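Local atomic coordinates of GphF Dehydratase 1 (Archangium violaceum, PDB entry 6MBH), a protein that serves as a dehydratase domain of the gephyronic acid polyketide synthase, in a variant that has lost the enoyl-isomerase activity. Residues 181-186 / 240-245. Sequence-based numbering, arbitrary orientation.
Sequences GHVCLQ and REVRVH
The imidazole of H182 has NH1 of R243 over one face and the carboxylate of E241 at its edge. NH1 of R243 lies 3.8 Å from CG of H182, ring and guanidinium planes turned 33° apart, while the backbone O of V242 also meets the ring edge, at CD2. With CG anti to the backbone N (chi1 176°), the H182 ring leans past its direct cross-strand partner R243 to the diagonal neighbour E241. There H182 NE2 gives its hydrogen to E241 OE2 at 2.7 Å; E241 OE2 accepts with its anti lone pair, 3° out of the ring plane, and ring and carboxylate are nearly coplanar. The bond ties down the rotation of both groups. C184, directly across from E241 and on the same face as H182, brings SG to 3.6 Å from E241 CD.

Beneath these side chains the strands run antiparallel. G181 and V244 exchange two backbone bonds, as do V183 and V242, and the pairing runs on past the strand end, where L185 N donates to R240 O at 2.9 Å, almost straight. The other face is apolar: V183 CB packs on V242 CG2 at 4.0 Å, and CG1 of V244 sits 3.9 Å from CA of the side-chain-less G181.

In the double-hotdog fold of polyketide synthase dehydratases, the pair belongs to the antiparallel sheet of the second hotdog, where strand 169-175 flanks 178-184 and strand 259-267 flanks 241-248. Its apolar face packs on helix 200-214: V183 and V242 rest on L202, and L185 on A201 and on A190 of helix 187-191.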
loop_
_atom_site.group_PDB
_atom_site.type_symbol
_atom_site.label_atom_id
_atom_site.label_comp_id
_atom_site.label_asym_id
_atom_site.label_seq_id
_atom_site.Cartn_x
_atom_site.Cartn_y
_atom_site.Cartn_z
ATOM N N GLY A 181 -11.810 3.602 -11.268
ATOM C CA GLY A 181 -10.784 2.843 -11.966
ATOM C C GLY A 181 -11.131 1.354 -11.947
ATOM O O GLY A 181 -11.934 0.886 -11.124
ATOM N N HIS A 182 -10.595 0.611 -12.909
ATOM C CA HIS A 182 -10.694 -0.845 -12.939
ATOM C C HIS A 182 -9.257 -1.341 -12.866
ATOM O O HIS A 182 -8.424 -0.902 -13.667
ATOM C CB HIS A 182 -11.327 -1.284 -14.253
ATOM C CG HIS A 182 -11.385 -2.768 -14.423
ATOM N ND1 HIS A 182 -11.550 -3.370 -15.653
ATOM C CD2 HIS A 182 -11.336 -3.767 -13.513
ATOM C CE1 HIS A 182 -11.541 -4.691 -15.494
ATOM N NE2 HIS A 182 -11.454 -4.954 -14.201
ATOM N N VAL A 183 -8.933 -2.093 -11.825
ATOM C CA VAL A 183 -7.582 -2.561 -11.540
ATOM C C VAL A 183 -7.608 -4.088 -11.590
ATOM O O VAL A 183 -8.501 -4.702 -11.005
ATOM C CB VAL A 183 -7.146 -2.045 -10.161
ATOM C CG1 VAL A 183 -5.938 -2.842 -9.694
ATOM C CG2 VAL A 183 -6.816 -0.519 -10.291
ATOM N N CYS A 184 -6.689 -4.707 -12.344
ATOM C CA CYS A 184 -6.642 -6.165 -12.429
ATOM C C CYS A 184 -5.183 -6.633 -12.371
ATOM O O CYS A 184 -4.356 -6.127 -13.136
ATOM C CB CYS A 184 -7.259 -6.629 -13.742
ATOM S SG CYS A 184 -7.577 -8.417 -13.860
ATOM N N LEU A 185 -4.862 -7.595 -11.485
ATOM C CA LEU A 185 -3.551 -8.231 -11.540
ATOM C C LEU A 185 -3.509 -9.358 -12.563
ATOM O O LEU A 185 -4.471 -10.087 -12.773
ATOM C CB LEU A 185 -3.172 -8.801 -10.175
ATOM C CG LEU A 185 -3.257 -7.799 -9.021
ATOM C CD1 LEU A 185 -3.004 -8.627 -7.752
ATOM C CD2 LEU A 185 -2.191 -6.692 -9.167
ATOM N N GLN A 186 -2.329 -9.567 -13.123
ATOM C CA GLN A 186 -2.100 -10.755 -13.923
ATOM C C GLN A 186 -0.740 -11.307 -13.514
ATOM O O GLN A 186 -0.112 -10.815 -12.587
ATOM C CB GLN A 186 -2.191 -10.460 -15.438
ATOM C CG GLN A 186 -3.635 -10.386 -16.053
ATOM C CD GLN A 186 -3.596 -10.609 -17.568
ATOM O OE1 GLN A 186 -2.545 -10.452 -18.178
ATOM N NE2 GLN A 186 -4.714 -11.017 -18.163
ATOM N N ARG A 240 -7.823 -10.085 -6.411
ATOM C CA ARG A 240 -6.890 -9.786 -7.501
ATOM C C ARG A 240 -7.470 -8.853 -8.539
ATOM O O ARG A 240 -6.750 -8.495 -9.496
ATOM C CB ARG A 240 -6.403 -11.066 -8.198
ATOM C CG ARG A 240 -7.492 -11.817 -8.874
ATOM C CD ARG A 240 -7.011 -13.113 -9.615
ATOM N NE ARG A 240 -6.641 -14.167 -8.664
ATOM C CZ ARG A 240 -6.055 -15.319 -8.996
ATOM N NH1 ARG A 240 -5.739 -15.597 -10.277
ATOM N NH2 ARG A 240 -5.751 -16.203 -8.042
ATOM N N GLU A 241 -8.719 -8.395 -8.356
ATOM C CA GLU A 241 -9.347 -7.540 -9.360
ATOM C C GLU A 241 -10.413 -6.732 -8.633
ATOM O O GLU A 241 -11.227 -7.318 -7.900
ATOM C CB GLU A 241 -9.970 -8.369 -10.510
ATOM C CG GLU A 241 -10.491 -7.494 -11.679
ATOM C CD GLU A 241 -11.056 -8.258 -12.875
ATOM O OE1 GLU A 241 -11.246 -9.500 -12.767
ATOM O OE2 GLU A 241 -11.349 -7.594 -13.922
ATOM N N VAL A 242 -10.391 -5.403 -8.808
ATOM C CA VAL A 242 -11.379 -4.529 -8.175
ATOM C C VAL A 242 -11.791 -3.412 -9.140
ATOM O O VAL A 242 -11.049 -3.045 -10.073
ATOM C CB VAL A 242 -10.870 -3.884 -6.851
ATOM C CG1 VAL A 242 -10.581 -4.951 -5.756
ATOM C CG2 VAL A 242 -9.566 -3.024 -7.076
ATOM N N ARG A 243 -12.906 -2.756 -8.791
ATOM C CA ARG A 243 -13.224 -1.439 -9.306
ATOM C C ARG A 243 -13.130 -0.484 -8.132
ATOM O O ARG A 243 -13.586 -0.809 -7.039
ATOM C CB ARG A 243 -14.628 -1.380 -9.948
ATOM C CG ARG A 243 -14.670 -2.173 -11.270
ATOM C CD ARG A 243 -15.982 -1.915 -12.088
ATOM N NE ARG A 243 -16.181 -2.973 -13.080
ATOM C CZ ARG A 243 -15.737 -2.920 -14.338
ATOM N NH1 ARG A 243 -15.074 -1.859 -14.771
ATOM N NH2 ARG A 243 -15.958 -3.934 -15.166
ATOM N N VAL A 244 -12.445 0.638 -8.327
ATOM C CA VAL A 244 -12.134 1.537 -7.217
ATOM C C VAL A 244 -12.762 2.903 -7.462
ATOM O O VAL A 244 -12.663 3.467 -8.560
ATOM C CB VAL A 244 -10.604 1.649 -7.005
ATOM C CG1 VAL A 244 -9.877 2.015 -8.291
ATOM C CG2 VAL A 244 -10.284 2.662 -5.906
ATOM N N HIS A 245 -13.396 3.442 -6.442
ATOM C CA HIS A 245 -13.964 4.779 -6.479
ATOM C C HIS A 245 -13.033 5.651 -5.660
ATOM O O HIS A 245 -12.675 5.296 -4.525
ATOM C CB HIS A 245 -15.367 4.819 -5.847
ATOM C CG HIS A 245 -15.967 6.191 -5.853
ATOM N ND1 HIS A 245 -16.837 6.633 -4.871
ATOM C CD2 HIS A 245 -15.909 7.183 -6.775
ATOM C CE1 HIS A 245 -17.237 7.864 -5.169
ATOM N NE2 HIS A 245 -16.683 8.224 -6.312
#